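Uncharacterized protein (Parabacteroides merdae ATCC 43184, PDB 4OPW) is of unknown function but belongs to a family of putative auto-transporter adhesin head domains and may take part in cell adhesion. Local coordinates at residues F32-S37 / A97-N102; G107-I112 / V128-L133; Q121-V126 / V142-K147; L146-L151 / G166-A171; I161-G166 / F184-P189. One frame throughout, in Å; residues are numbered along the deposited sequence.

Contact 1: residues F32-S37 / A97-N102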
# COMPACT_ATOMS: atom_id res chain seq x y z
N PHE A 32 10.91 -3.71 4.24
CA PHE A 32 10.97 -4.45 2.97
C PHE A 32 11.22 -3.49 1.80
O PHE A 32 10.37 -2.65 1.50
CB PHE A 32 9.66 -5.26 2.76
CG PHE A 32 9.74 -6.37 1.74
CD1 PHE A 32 9.92 -6.09 0.39
CD2 PHE A 32 9.50 -7.69 2.12
CE1 PHE A 32 9.99 -7.12 -0.56
CE2 PHE A 32 9.57 -8.72 1.18
CZ PHE A 32 9.80 -8.43 -0.16
N ASN A 33 12.40 -3.61 1.17
CA ASN A 33 12.85 -2.77 0.06
C ASN A 33 12.80 -3.55 -1.23
O ASN A 33 13.46 -4.59 -1.37
CB ASN A 33 14.28 -2.25 0.36
CG ASN A 33 14.28 -1.37 1.59
OD1 ASN A 33 13.47 -0.44 1.70
ND2 ASN A 33 15.08 -1.71 2.61
N TYR A 34 11.98 -3.07 -2.16
CA TYR A 34 11.74 -3.76 -3.42
C TYR A 34 12.11 -2.93 -4.62
O TYR A 34 11.90 -1.72 -4.66
CB TYR A 34 10.23 -4.16 -3.52
CG TYR A 34 9.85 -4.74 -4.86
CD1 TYR A 34 10.09 -6.09 -5.15
CD2 TYR A 34 9.32 -3.94 -5.87
CE1 TYR A 34 9.85 -6.61 -6.42
CE2 TYR A 34 9.08 -4.45 -7.14
CZ TYR A 34 9.33 -5.79 -7.41
OH TYR A 34 9.08 -6.25 -8.67
N GLU A 35 12.62 -3.61 -5.65
CA GLU A 35 12.90 -2.99 -6.93
C GLU A 35 12.42 -3.92 -8.04
O GLU A 35 12.57 -5.14 -7.94
CB GLU A 35 14.38 -2.63 -7.09
CG GLU A 35 14.77 -1.34 -6.37
CD GLU A 35 16.25 -1.00 -6.35
OE1 GLU A 35 16.92 -1.17 -7.39
OE2 GLU A 35 16.73 -0.53 -5.29
N GLN A 36 11.80 -3.34 -9.06
CA GLN A 36 11.34 -4.08 -10.24
C GLN A 36 12.45 -3.98 -11.29
O GLN A 36 12.82 -2.88 -11.69
CB GLN A 36 9.99 -3.56 -10.77
CG GLN A 36 9.33 -4.54 -11.75
CD GLN A 36 8.13 -3.99 -12.51
OE1 GLN A 36 7.56 -2.96 -12.17
NE2 GLN A 36 7.71 -4.70 -13.55
N SER A 37 13.01 -5.14 -11.68
CA SER A 37 14.10 -5.16 -12.65
C SER A 37 14.23 -6.51 -13.32
O SER A 37 13.70 -7.49 -12.80
CB SER A 37 15.43 -4.81 -11.98
OG SER A 37 15.89 -5.89 -11.17
N ALA A 97 4.85 -3.12 9.27
CA ALA A 97 5.93 -3.25 8.31
C ALA A 97 6.13 -1.94 7.53
O ALA A 97 5.23 -1.08 7.53
CB ALA A 97 5.57 -4.36 7.31
N ASN A 98 7.31 -1.79 6.93
CA ASN A 98 7.63 -0.71 6.03
C ASN A 98 7.85 -1.35 4.66
O ASN A 98 8.77 -2.16 4.51
CB ASN A 98 8.87 0.08 6.50
CG ASN A 98 8.70 0.95 7.73
OD1 ASN A 98 7.61 1.40 8.10
ND2 ASN A 98 9.82 1.27 8.37
N PHE A 99 6.96 -1.08 3.69
CA PHE A 99 7.18 -1.56 2.31
C PHE A 99 7.57 -0.36 1.47
O PHE A 99 6.84 0.62 1.42
CB PHE A 99 5.96 -2.28 1.70
CG PHE A 99 6.25 -2.75 0.29
CD1 PHE A 99 6.86 -3.98 0.06
CD2 PHE A 99 5.92 -1.95 -0.81
CE1 PHE A 99 7.14 -4.41 -1.25
CE2 PHE A 99 6.18 -2.39 -2.12
CZ PHE A 99 6.82 -3.60 -2.32
N ILE A 100 8.75 -0.43 0.84
CA ILE A 100 9.20 0.66 -0.03
C ILE A 100 9.54 0.12 -1.41
O ILE A 100 10.37 -0.79 -1.53
CB ILE A 100 10.44 1.42 0.57
CG1 ILE A 100 10.13 2.09 1.95
CG2 ILE A 100 10.96 2.45 -0.43
CD1 ILE A 100 11.36 2.68 2.67
N ALA A 101 8.94 0.70 -2.47
CA ALA A 101 9.30 0.38 -3.85
C ALA A 101 10.26 1.49 -4.32
O ALA A 101 9.87 2.67 -4.38
CB ALA A 101 8.05 0.30 -4.73
N ASN A 102 11.53 1.12 -4.57
CA ASN A 102 12.60 2.06 -4.97
C ASN A 102 12.86 2.08 -6.47
O ASN A 102 13.96 2.45 -6.92
CB ASN A 102 13.88 1.72 -4.22
CG ASN A 102 13.83 2.18 -2.79
OD1 ASN A 102 13.45 3.33 -2.51
ND2 ASN A 102 14.19 1.31 -1.87
O HOH W 1 11.52 -0.41 4.01
O HOH W 2 14.48 1.88 1.03
O HOH W 3 15.84 -1.17 -2.75

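Contact 2: residues G107-I112 / V128-L133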
# COMPACT_ATOMS: atom_id res chain seq x y z
N GLY A 107 2.89 -2.83 -15.24
CA GLY A 107 2.12 -4.06 -15.33
C GLY A 107 0.66 -3.81 -15.61
O GLY A 107 0.21 -2.67 -15.53
N ASP A 108 -0.09 -4.87 -15.92
CA ASP A 108 -1.52 -4.76 -16.18
C ASP A 108 -2.26 -4.30 -14.93
O ASP A 108 -3.17 -3.46 -15.02
CB ASP A 108 -2.09 -6.12 -16.65
CG ASP A 108 -1.62 -6.61 -18.01
OD1 ASP A 108 -1.12 -5.79 -18.81
OD2 ASP A 108 -1.74 -7.82 -18.27
N GLU A 109 -1.88 -4.85 -13.76
CA GLU A 109 -2.55 -4.54 -12.50
C GLU A 109 -1.59 -4.55 -11.32
O GLU A 109 -0.69 -5.39 -11.26
CB GLU A 109 -3.68 -5.57 -12.24
CG GLU A 109 -4.88 -5.45 -13.17
CD GLU A 109 -6.05 -6.39 -12.94
OE1 GLU A 109 -6.34 -6.71 -11.77
OE2 GLU A 109 -6.71 -6.76 -13.94
N LEU A 110 -1.84 -3.67 -10.36
CA LEU A 110 -1.10 -3.65 -9.11
C LEU A 110 -2.12 -3.48 -7.99
O LEU A 110 -2.85 -2.49 -7.95
CB LEU A 110 0.00 -2.58 -9.06
CG LEU A 110 0.79 -2.52 -7.73
CD1 LEU A 110 1.44 -3.90 -7.36
CD2 LEU A 110 1.81 -1.40 -7.77
N LYS A 111 -2.20 -4.49 -7.13
CA LYS A 111 -3.10 -4.48 -5.98
C LYS A 111 -2.30 -4.45 -4.70
O LYS A 111 -1.40 -5.27 -4.52
CB LYS A 111 -4.03 -5.71 -6.03
CG LYS A 111 -4.94 -5.89 -4.81
CD LYS A 111 -6.00 -6.98 -5.04
CE LYS A 111 -5.43 -8.40 -5.13
NZ LYS A 111 -6.34 -9.37 -5.83
N ILE A 112 -2.58 -3.48 -3.82
CA ILE A 112 -1.89 -3.37 -2.55
C ILE A 112 -2.89 -3.34 -1.41
O ILE A 112 -3.84 -2.53 -1.44
CB ILE A 112 -0.97 -2.13 -2.52
CG1 ILE A 112 0.02 -2.18 -3.72
CG2 ILE A 112 -0.21 -2.03 -1.15
CD1 ILE A 112 0.98 -1.08 -3.79
N VAL A 128 0.29 1.51 -14.53
CA VAL A 128 -0.44 0.25 -14.62
C VAL A 128 -1.81 0.45 -15.24
O VAL A 128 -2.30 1.57 -15.25
CB VAL A 128 -0.57 -0.41 -13.21
CG1 VAL A 128 0.79 -0.87 -12.66
CG2 VAL A 128 -1.30 0.50 -12.21
N GLY A 129 -2.43 -0.63 -15.71
CA GLY A 129 -3.79 -0.56 -16.25
C GLY A 129 -4.80 -0.33 -15.14
O GLY A 129 -5.72 0.48 -15.29
N LYS A 130 -4.62 -1.01 -14.01
CA LYS A 130 -5.51 -0.88 -12.87
C LYS A 130 -4.70 -0.82 -11.58
O LYS A 130 -3.82 -1.66 -11.37
CB LYS A 130 -6.50 -2.06 -12.84
CG LYS A 130 -7.53 -2.02 -11.73
CD LYS A 130 -8.27 -3.34 -11.67
CE LYS A 130 -9.44 -3.32 -10.73
NZ LYS A 130 -10.20 -4.59 -10.79
N LEU A 131 -4.97 0.19 -10.74
CA LEU A 131 -4.28 0.36 -9.45
C LEU A 131 -5.31 0.24 -8.36
O LEU A 131 -6.25 1.03 -8.31
CB LEU A 131 -3.51 1.70 -9.40
CG LEU A 131 -2.59 1.96 -8.18
CD1 LEU A 131 -1.47 0.88 -8.06
CD2 LEU A 131 -1.96 3.35 -8.27
N ASP A 132 -5.19 -0.79 -7.54
CA ASP A 132 -6.17 -1.12 -6.52
C ASP A 132 -5.53 -1.06 -5.14
O ASP A 132 -4.82 -1.98 -4.72
CB ASP A 132 -6.76 -2.50 -6.86
CG ASP A 132 -7.77 -3.06 -5.88
OD1 ASP A 132 -8.18 -2.33 -4.96
OD2 ASP A 132 -8.15 -4.24 -6.04
N LEU A 133 -5.82 0.03 -4.40
CA LEU A 133 -5.23 0.31 -3.11
C LEU A 133 -6.23 0.20 -1.99
O LEU A 133 -7.33 0.76 -2.06
CB LEU A 133 -4.63 1.73 -3.13
CG LEU A 133 -3.72 2.07 -4.33
CD1 LEU A 133 -3.26 3.51 -4.27
CD2 LEU A 133 -2.52 1.13 -4.41

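Contact 3: residues Q121-V126 / V142-K147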
# COMPACT_ATOMS: atom_id res chain seq x y z
N GLN A 121 5.26 2.85 0.75
CA GLN A 121 5.75 4.00 -0.00
C GLN A 121 6.16 3.57 -1.40
O GLN A 121 7.11 2.80 -1.55
CB GLN A 121 6.92 4.71 0.70
CG GLN A 121 6.62 5.23 2.11
CD GLN A 121 7.90 5.59 2.81
OE1 GLN A 121 8.51 4.79 3.52
NE2 GLN A 121 8.36 6.79 2.59
N LEU A 122 5.43 4.05 -2.43
CA LEU A 122 5.76 3.78 -3.83
C LEU A 122 6.44 5.04 -4.30
O LEU A 122 5.78 6.03 -4.55
CB LEU A 122 4.54 3.37 -4.66
CG LEU A 122 3.63 2.26 -4.05
CD1 LEU A 122 2.45 1.96 -4.96
CD2 LEU A 122 4.42 0.97 -3.69
N LYS A 123 7.78 5.05 -4.24
CA LYS A 123 8.56 6.29 -4.42
C LYS A 123 8.77 6.75 -5.87
O LYS A 123 9.15 7.91 -6.07
CB LYS A 123 9.92 6.16 -3.71
CG LYS A 123 9.78 6.06 -2.18
CD LYS A 123 11.10 6.29 -1.48
CE LYS A 123 10.95 6.34 0.02
NZ LYS A 123 12.27 6.48 0.70
N GLN A 124 8.57 5.86 -6.86
CA GLN A 124 8.77 6.23 -8.27
C GLN A 124 7.52 5.91 -9.08
O GLN A 124 6.60 5.23 -8.58
CB GLN A 124 10.03 5.58 -8.84
CG GLN A 124 11.31 6.24 -8.32
CD GLN A 124 12.57 5.53 -8.74
OE1 GLN A 124 13.34 5.05 -7.91
NE2 GLN A 124 12.85 5.48 -10.02
N LYS A 125 7.43 6.44 -10.31
CA LYS A 125 6.21 6.35 -11.11
C LYS A 125 5.65 4.92 -11.23
O LYS A 125 6.35 3.98 -11.59
CB LYS A 125 6.41 6.97 -12.51
CG LYS A 125 5.11 7.11 -13.31
CD LYS A 125 5.36 7.76 -14.67
CE LYS A 125 4.07 8.13 -15.36
NZ LYS A 125 4.32 8.89 -16.61
N VAL A 126 4.36 4.80 -10.91
CA VAL A 126 3.57 3.58 -11.04
C VAL A 126 2.73 3.75 -12.32
O VAL A 126 1.90 4.66 -12.39
CB VAL A 126 2.70 3.33 -9.79
CG1 VAL A 126 1.81 2.08 -9.96
CG2 VAL A 126 3.56 3.22 -8.52
N VAL A 142 1.71 6.04 0.73
CA VAL A 142 2.15 7.24 0.01
C VAL A 142 2.58 6.81 -1.40
O VAL A 142 3.51 6.01 -1.54
CB VAL A 142 3.28 8.04 0.73
CG1 VAL A 142 3.64 9.30 -0.06
CG2 VAL A 142 2.89 8.38 2.18
N VAL A 143 1.93 7.37 -2.42
CA VAL A 143 2.23 7.09 -3.82
C VAL A 143 2.68 8.41 -4.45
O VAL A 143 1.88 9.34 -4.56
CB VAL A 143 1.04 6.43 -4.59
CG1 VAL A 143 1.41 6.16 -6.04
CG2 VAL A 143 0.57 5.13 -3.89
N ASN A 144 3.96 8.51 -4.81
CA ASN A 144 4.51 9.76 -5.33
C ASN A 144 3.94 10.15 -6.70
O ASN A 144 3.71 11.35 -6.94
CB ASN A 144 6.04 9.69 -5.42
CG ASN A 144 6.74 9.82 -4.08
OD1 ASN A 144 6.12 10.04 -3.02
ND2 ASN A 144 8.05 9.72 -4.09
N GLU A 145 3.73 9.19 -7.59
CA GLU A 145 3.24 9.50 -8.94
C GLU A 145 2.63 8.25 -9.56
O GLU A 145 3.26 7.19 -9.53
CB GLU A 145 4.40 10.01 -9.82
CG GLU A 145 3.94 10.59 -11.15
CD GLU A 145 5.02 10.94 -12.15
OE1 GLU A 145 6.22 10.72 -11.86
OE2 GLU A 145 4.66 11.44 -13.24
N LEU A 146 1.41 8.39 -10.12
CA LEU A 146 0.71 7.28 -10.76
C LEU A 146 0.10 7.66 -12.12
O LEU A 146 -0.29 8.81 -12.35
CB LEU A 146 -0.37 6.71 -9.84
CG LEU A 146 -1.57 7.61 -9.44
CD1 LEU A 146 -2.77 7.38 -10.38
CD2 LEU A 146 -2.01 7.31 -8.00
N LYS A 147 -0.01 6.67 -13.00
CA LYS A 147 -0.63 6.78 -14.32
C LYS A 147 -1.40 5.50 -14.50
O LYS A 147 -0.79 4.43 -14.52
CB LYS A 147 0.41 7.03 -15.44
CG LYS A 147 -0.14 6.97 -16.88
CD LYS A 147 -1.10 8.10 -17.21
CE LYS A 147 -1.73 7.93 -18.58
NZ LYS A 147 -2.78 8.95 -18.81
O HOH W 4 4.71 6.54 -7.04

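Contact 4: residues L146-L151 / G166-A171. With EDO (1,2-ethanediol), chain E.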
# COMPACT_ATOMS: atom_id res chain seq x y z
N LEU A 146 1.41 8.39 -10.12
CA LEU A 146 0.71 7.28 -10.76
C LEU A 146 0.10 7.66 -12.12
O LEU A 146 -0.29 8.81 -12.35
CB LEU A 146 -0.37 6.71 -9.84
CG LEU A 146 -1.57 7.61 -9.44
CD1 LEU A 146 -2.77 7.38 -10.38
CD2 LEU A 146 -2.01 7.31 -8.00
N LYS A 147 -0.01 6.67 -13.00
CA LYS A 147 -0.63 6.78 -14.32
C LYS A 147 -1.40 5.50 -14.50
O LYS A 147 -0.79 4.43 -14.52
CB LYS A 147 0.41 7.03 -15.44
CG LYS A 147 -0.14 6.97 -16.88
CD LYS A 147 -1.10 8.10 -17.21
CE LYS A 147 -1.73 7.93 -18.58
NZ LYS A 147 -2.78 8.95 -18.81
N THR A 148 -2.73 5.58 -14.50
CA THR A 148 -3.54 4.36 -14.62
C THR A 148 -4.82 4.62 -15.40
O THR A 148 -5.18 5.77 -15.64
CB THR A 148 -3.85 3.79 -13.19
OG1 THR A 148 -4.38 2.46 -13.29
CG2 THR A 148 -4.80 4.65 -12.38
N ASP A 149 -5.50 3.53 -15.80
CA ASP A 149 -6.79 3.64 -16.45
C ASP A 149 -7.83 3.66 -15.34
O ASP A 149 -8.50 4.66 -15.15
CB ASP A 149 -7.01 2.52 -17.48
CG ASP A 149 -6.14 2.66 -18.71
OD1 ASP A 149 -5.94 3.81 -19.18
OD2 ASP A 149 -5.65 1.63 -19.21
N LYS A 150 -7.88 2.59 -14.52
CA LYS A 150 -8.79 2.49 -13.39
C LYS A 150 -8.03 2.61 -12.08
O LYS A 150 -7.07 1.87 -11.86
CB LYS A 150 -9.56 1.16 -13.44
CG LYS A 150 -10.61 1.01 -12.32
CD LYS A 150 -11.72 2.10 -12.37
CE LYS A 150 -12.52 2.15 -11.09
NZ LYS A 150 -13.29 0.89 -10.88
N LEU A 151 -8.49 3.51 -11.20
CA LEU A 151 -7.95 3.68 -9.85
C LEU A 151 -9.02 3.32 -8.84
O LEU A 151 -10.16 3.81 -8.94
CB LEU A 151 -7.46 5.13 -9.64
CG LEU A 151 -7.01 5.53 -8.24
CD1 LEU A 151 -5.76 4.72 -7.80
CD2 LEU A 151 -6.70 7.02 -8.21
N GLY A 166 -0.37 12.66 -10.51
CA GLY A 166 -0.72 11.72 -11.55
C GLY A 166 -2.07 11.86 -12.21
O GLY A 166 -2.72 12.90 -12.12
N ASN A 167 -2.46 10.78 -12.91
CA ASN A 167 -3.67 10.72 -13.71
C ASN A 167 -4.31 9.36 -13.69
O ASN A 167 -3.63 8.35 -13.73
CB ASN A 167 -3.33 11.07 -15.18
CG ASN A 167 -2.88 12.49 -15.40
OD1 ASN A 167 -3.70 13.38 -15.72
ND2 ASN A 167 -1.59 12.73 -15.27
N ALA A 168 -5.64 9.34 -13.67
CA ALA A 168 -6.47 8.13 -13.81
C ALA A 168 -7.61 8.47 -14.74
O ALA A 168 -8.00 9.64 -14.80
CB ALA A 168 -6.99 7.65 -12.47
N GLU A 169 -8.14 7.50 -15.49
CA GLU A 169 -9.28 7.76 -16.37
C GLU A 169 -10.58 7.72 -15.56
O GLU A 169 -11.49 8.51 -15.80
CB GLU A 169 -9.33 6.77 -17.55
CG GLU A 169 -8.26 7.04 -18.60
CD GLU A 169 -8.52 8.32 -19.37
OE1 GLU A 169 -9.45 8.33 -20.21
OE2 GLU A 169 -7.84 9.33 -19.08
N GLU A 170 -10.63 6.80 -14.58
CA GLU A 170 -11.76 6.59 -13.66
C GLU A 170 -11.21 6.31 -12.29
O GLU A 170 -10.19 5.62 -12.17
CB GLU A 170 -12.65 5.39 -14.08
CG GLU A 170 -13.24 5.44 -15.48
CD GLU A 170 -14.07 4.23 -15.85
OE1 GLU A 170 -13.75 3.11 -15.40
OE2 GLU A 170 -15.05 4.40 -16.62
N ALA A 171 -11.87 6.82 -11.25
CA ALA A 171 -11.45 6.53 -9.88
C ALA A 171 -12.64 6.25 -8.99
O ALA A 171 -13.64 6.97 -9.07
CB ALA A 171 -10.61 7.67 -9.30
C1 EDO E . -1.22 3.49 -18.32
O1 EDO E . -0.96 4.22 -19.51
C2 EDO E . -2.72 3.19 -18.22
O2 EDO E . -3.45 4.41 -18.31
O HOH W 5 0.95 10.56 -14.47

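Contact 5: residues I161-G166 / F184-P189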
# COMPACT_ATOMS: atom_id res chain seq x y z
N ILE A 161 -4.39 7.39 2.69
CA ILE A 161 -3.86 7.13 1.35
C ILE A 161 -3.53 8.49 0.76
O ILE A 161 -4.41 9.33 0.58
CB ILE A 161 -4.80 6.28 0.44
CG1 ILE A 161 -5.04 4.86 1.06
CG2 ILE A 161 -4.17 6.16 -0.97
CD1 ILE A 161 -6.10 3.96 0.36
N ASN A 162 -2.24 8.74 0.52
CA ASN A 162 -1.78 9.99 -0.07
C ASN A 162 -1.25 9.73 -1.46
O ASN A 162 -0.24 9.06 -1.62
CB ASN A 162 -0.70 10.63 0.83
CG ASN A 162 -0.18 11.96 0.35
OD1 ASN A 162 -0.64 12.53 -0.64
ND2 ASN A 162 0.82 12.48 1.05
N LEU A 163 -1.97 10.23 -2.47
CA LEU A 163 -1.63 10.09 -3.90
C LEU A 163 -1.19 11.46 -4.36
O LEU A 163 -2.02 12.33 -4.59
CB LEU A 163 -2.85 9.58 -4.71
CG LEU A 163 -3.58 8.34 -4.18
CD1 LEU A 163 -4.75 7.98 -5.09
CD2 LEU A 163 -2.63 7.13 -4.04
N LYS A 164 0.11 11.68 -4.33
CA LYS A 164 0.73 12.99 -4.55
C LYS A 164 0.54 13.59 -5.95
O LYS A 164 0.37 14.81 -6.06
CB LYS A 164 2.23 12.92 -4.26
CG LYS A 164 2.55 12.71 -2.78
CD LYS A 164 4.04 12.86 -2.54
CE LYS A 164 4.40 12.81 -1.08
NZ LYS A 164 5.86 12.62 -0.87
N ALA A 165 0.61 12.78 -7.01
CA ALA A 165 0.54 13.29 -8.38
C ALA A 165 0.11 12.23 -9.34
O ALA A 165 0.27 11.04 -9.07
CB ALA A 165 1.92 13.81 -8.81
N GLY A 166 -0.37 12.66 -10.51
CA GLY A 166 -0.72 11.72 -11.55
C GLY A 166 -2.07 11.86 -12.21
O GLY A 166 -2.72 12.90 -12.12
N PHE A 184 -5.73 15.40 -4.13
CA PHE A 184 -5.91 16.60 -4.96
C PHE A 184 -4.95 16.58 -6.18
O PHE A 184 -5.26 17.18 -7.22
CB PHE A 184 -5.63 17.87 -4.14
CG PHE A 184 -6.71 18.36 -3.21
CD1 PHE A 184 -8.05 18.33 -3.59
CD2 PHE A 184 -6.38 18.95 -2.00
CE1 PHE A 184 -9.04 18.82 -2.74
CE2 PHE A 184 -7.37 19.48 -1.16
CZ PHE A 184 -8.70 19.40 -1.54
N GLY A 185 -3.81 15.91 -6.02
CA GLY A 185 -2.78 15.83 -7.06
C GLY A 185 -3.07 14.89 -8.22
O GLY A 185 -2.32 14.90 -9.21
N VAL A 186 -4.12 14.05 -8.12
CA VAL A 186 -4.44 13.10 -9.18
C VAL A 186 -5.67 13.59 -9.97
O VAL A 186 -6.79 13.59 -9.45
CB VAL A 186 -4.64 11.65 -8.64
CG1 VAL A 186 -5.01 10.68 -9.77
CG2 VAL A 186 -3.38 11.16 -7.93
N ALA A 187 -5.44 13.99 -11.22
CA ALA A 187 -6.52 14.43 -12.09
C ALA A 187 -7.24 13.21 -12.68
O ALA A 187 -6.61 12.32 -13.27
CB ALA A 187 -6.00 15.33 -13.20
N VAL A 188 -8.57 13.17 -12.50
CA VAL A 188 -9.41 12.06 -12.97
C VAL A 188 -10.69 12.60 -13.63
O VAL A 188 -11.46 13.22 -12.91
CB VAL A 188 -9.81 11.07 -11.84
CG1 VAL A 188 -10.52 9.86 -12.42
CG2 VAL A 188 -8.62 10.67 -10.96
N PRO A 189 -11.02 12.26 -14.89
CA PRO A 189 -12.29 12.75 -15.47
C PRO A 189 -13.56 12.23 -14.77
O PRO A 189 -14.44 13.03 -14.48
CB PRO A 189 -12.22 12.27 -16.93
CG PRO A 189 -10.77 12.05 -17.20
CD PRO A 189 -10.22 11.54 -15.89
O HOH W 6 -2.51 14.78 -3.71

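Contact 1: residues F32-S37 / A97-N102
F32 and F99 occupy paired positions on one face of the sheet, and because each carries CG anti to the backbone N and beside the carbonyl carbon (chi1 -162° and -180°), their rings lie side by side. F32 CD1 comes to 3.6 Å from F99 CE1, and with the planes 32° apart the pair is oblique. Y34, whose side chain leaves the strand in the same direction, lays its CB 3.7 Å from F99 CZ, so F99 touches both aromatic neighbours of the facing strand. I24 of strand 23-27 touches all three side chains. Large aromatics suit this buried face, and Y34 OH is hydrogen-bonded to S85 OG.

The other face is more polar. N33 OD1 lies 3.7 Å from I100 CB and accepts a hydrogen bond from a water 2.6 Å from N33 OD1; that water accepts one from N102 ND2, so the asparagines are linked through solvent rather than directly. Four straight backbone bonds hold the register: F32 N to N98 O (2.7 Å), I100 N to F32 O (2.8 Å), Y34 N to I100 O and N102 N to Y34 O. This is regular parallel pairing of strands 31-36 and 98-101, consistent with the right-handed parallel beta-helix-like fold of the pectate lyase-like clan.

Contact 2: residues G107-I112 / V128-L133
L110 and L131 lie side by side and point the same way, as do I112 and L133 two residues further on. L131 CD1 reaches across to 3.9 Å from L110 CB and rests 3.6 Å from L110 O, while L133 CD2 comes alongside I112 at 4.1 Å from its CB. V128 CG1 touches L110 CB. Branched aliphatic side chains suit this face, which is turned inward upon V120, L122, V126 and M141.

On the outer face the pairs are again aligned. E109 and K130 touch along their stems, E109 CG lying 3.8 Å from K130 CB. The stem of K111 lies against the carboxylate of D132, its CD 3.6 Å from D132 OD2; a bend at chi3 (69°) then leads its ammonium away, and D132 OD1 is held by N134 ND2. Apolar residues inward and polar ones outward fit the parallel beta-solenoid, in which these strands belong to successive coils.

The backbone keeps the rows in step through L110 N to K130 O, D132 N to L110 O (2.9 Å) and I112 N to D132 O (2.8 Å). At the corner the geometry is less regular: K130 N still bonds to D108 O, but bent to 135° at the hydrogen. Glycines fit here because G107 has a phi of 144°, and G129 has no CB to collide with D108 O.

Contact 3: residues Q121-V126 / V142-K147
K147 N to V126 O (2.8 Å) and L122 N to V142 O (2.9 Å) are the shortest backbone bonds between the segments, joined by V126 N to E145 O and by a straight N144 N to L122 O. N144, with CG anti to its carbonyl carbon (chi1 -76°), brings its amide to the backbone of K123, and ND2 donates to K123 O at 2.9 Å. That bond is bent, K123 O lying 29° out of the N144 amide plane. A water receives the N-H of E145 and sits 2.8 Å from both L122 O and Q124 O, bridging the two segments where their direct backbone pairing is interrupted.

Further out, the stem of K125 crosses the carboxylate of E145, with NZ 4.2 Å from OE2, beyond a salt bridge. Inside, L122 CD1 packs on V143 CG2 at 3.8 Å, aliphatic chains suited to the buried face. L122 pairs with V143 but V126 with L146: a one-residue shift between two short parallel pairings joined by loops, set between successive coils of the beta-solenoid.

Contact 4: residues L146-L151 / G166-A171
L146 O accepts from N167 N (3.0 Å), and N167 O from T148 N; past the loop residues, L151 N donates to E170 O (2.9 Å). Between these, D149 O is gripped twice, by E169 N at 2.9 Å and by E170 N at 3.1 Å, which fixes the two turns against each other. G166, lacking a side chain, lets its CA come 3.0 Å from L146 O.

The apolar contacts are small. A168 CB touches both T148 CG2 and L151 CB, a place fitting a single methyl, and A171 CB packs beside L151 CB and CD2. L146, with chi1 at 64°, brings CD1 to 3.6 Å from N167 O.

Among the polar groups, K150 crosses E170, CD against OE1. A 1,2-ethanediol, probably from the crystallisation liquor, donates from O2 to D149 OD1 (2.7 Å). Cohesion here therefore rests on backbone bonding and close methyl packing; the K150 ammonium bridges its own strand and the facing one through E152 and D172, while the T148 hydroxyl reaches V128 O on the preceding coil.

Contact 5: residues I161-G166 / F184-P189
A sparse meeting of two parallel segments at a corner brings L163, A165 and G166 against G185, V186 and A187, where strand 159-163 gives way to a turn and strand 186-188 begins. A187 N donates to G166 O at 3.1 Å, with the donor tilted 31° out of the carbonyl plane. L163 O and G185 N are bridged by a water, which donates to L163 O (2.6 Å) and accepts from G185 N (2.9 Å). Weaker CA-H...O contacts fill in: A165 CA lies 3.4 Å from G185 O, and G185 CA faces K164 O.

V186 is the side chain that carries the apolar part. Its CG1 is anti to the backbone N (chi1 179°), which leaves CG2 to press on L163 CB at 3.6 Å. Both residues point into the interior of the parallel beta-solenoid, where L146 touches each of them and V143, L151 and C153 surround L163; compact branched aliphatics are what such a core accepts.

Two glycines are placed by backbone geometry, G166 at a strand start and G185 at the corner. G166 adopts a phi of 131°, a region natural to glycine, and G185, with hydrogen alone on its CA, slips past K164 O without collision. Away from the core, the ring of F184 makes a cation-pi contact with K222, and K164 NZ bonds weakly to N144 OD1.

From the N terminus, contact 1 closes first, bringing 97-102 back beside 32-37 after a long excursion of 59 residues. The later contacts close much shorter loops, each roughly one coil of the solenoid. Contact 2 opens at 107 and crosses contact 3, since 121-126 lies between 107-112 and 128-133 while 142-147 lies beyond 128-133, so that the segments alternate. Contact 4 begins at L146 and K147, on which contact 3 ends, and crosses contact 5, sharing G166 with it. Contacts 1 and 3 join through neighbouring strands 98-101 and 119-122; contacts 2 and 4 through 130-136 and 150-156. L133 and L163 pack across the interior, linking contact 2 to contact 5.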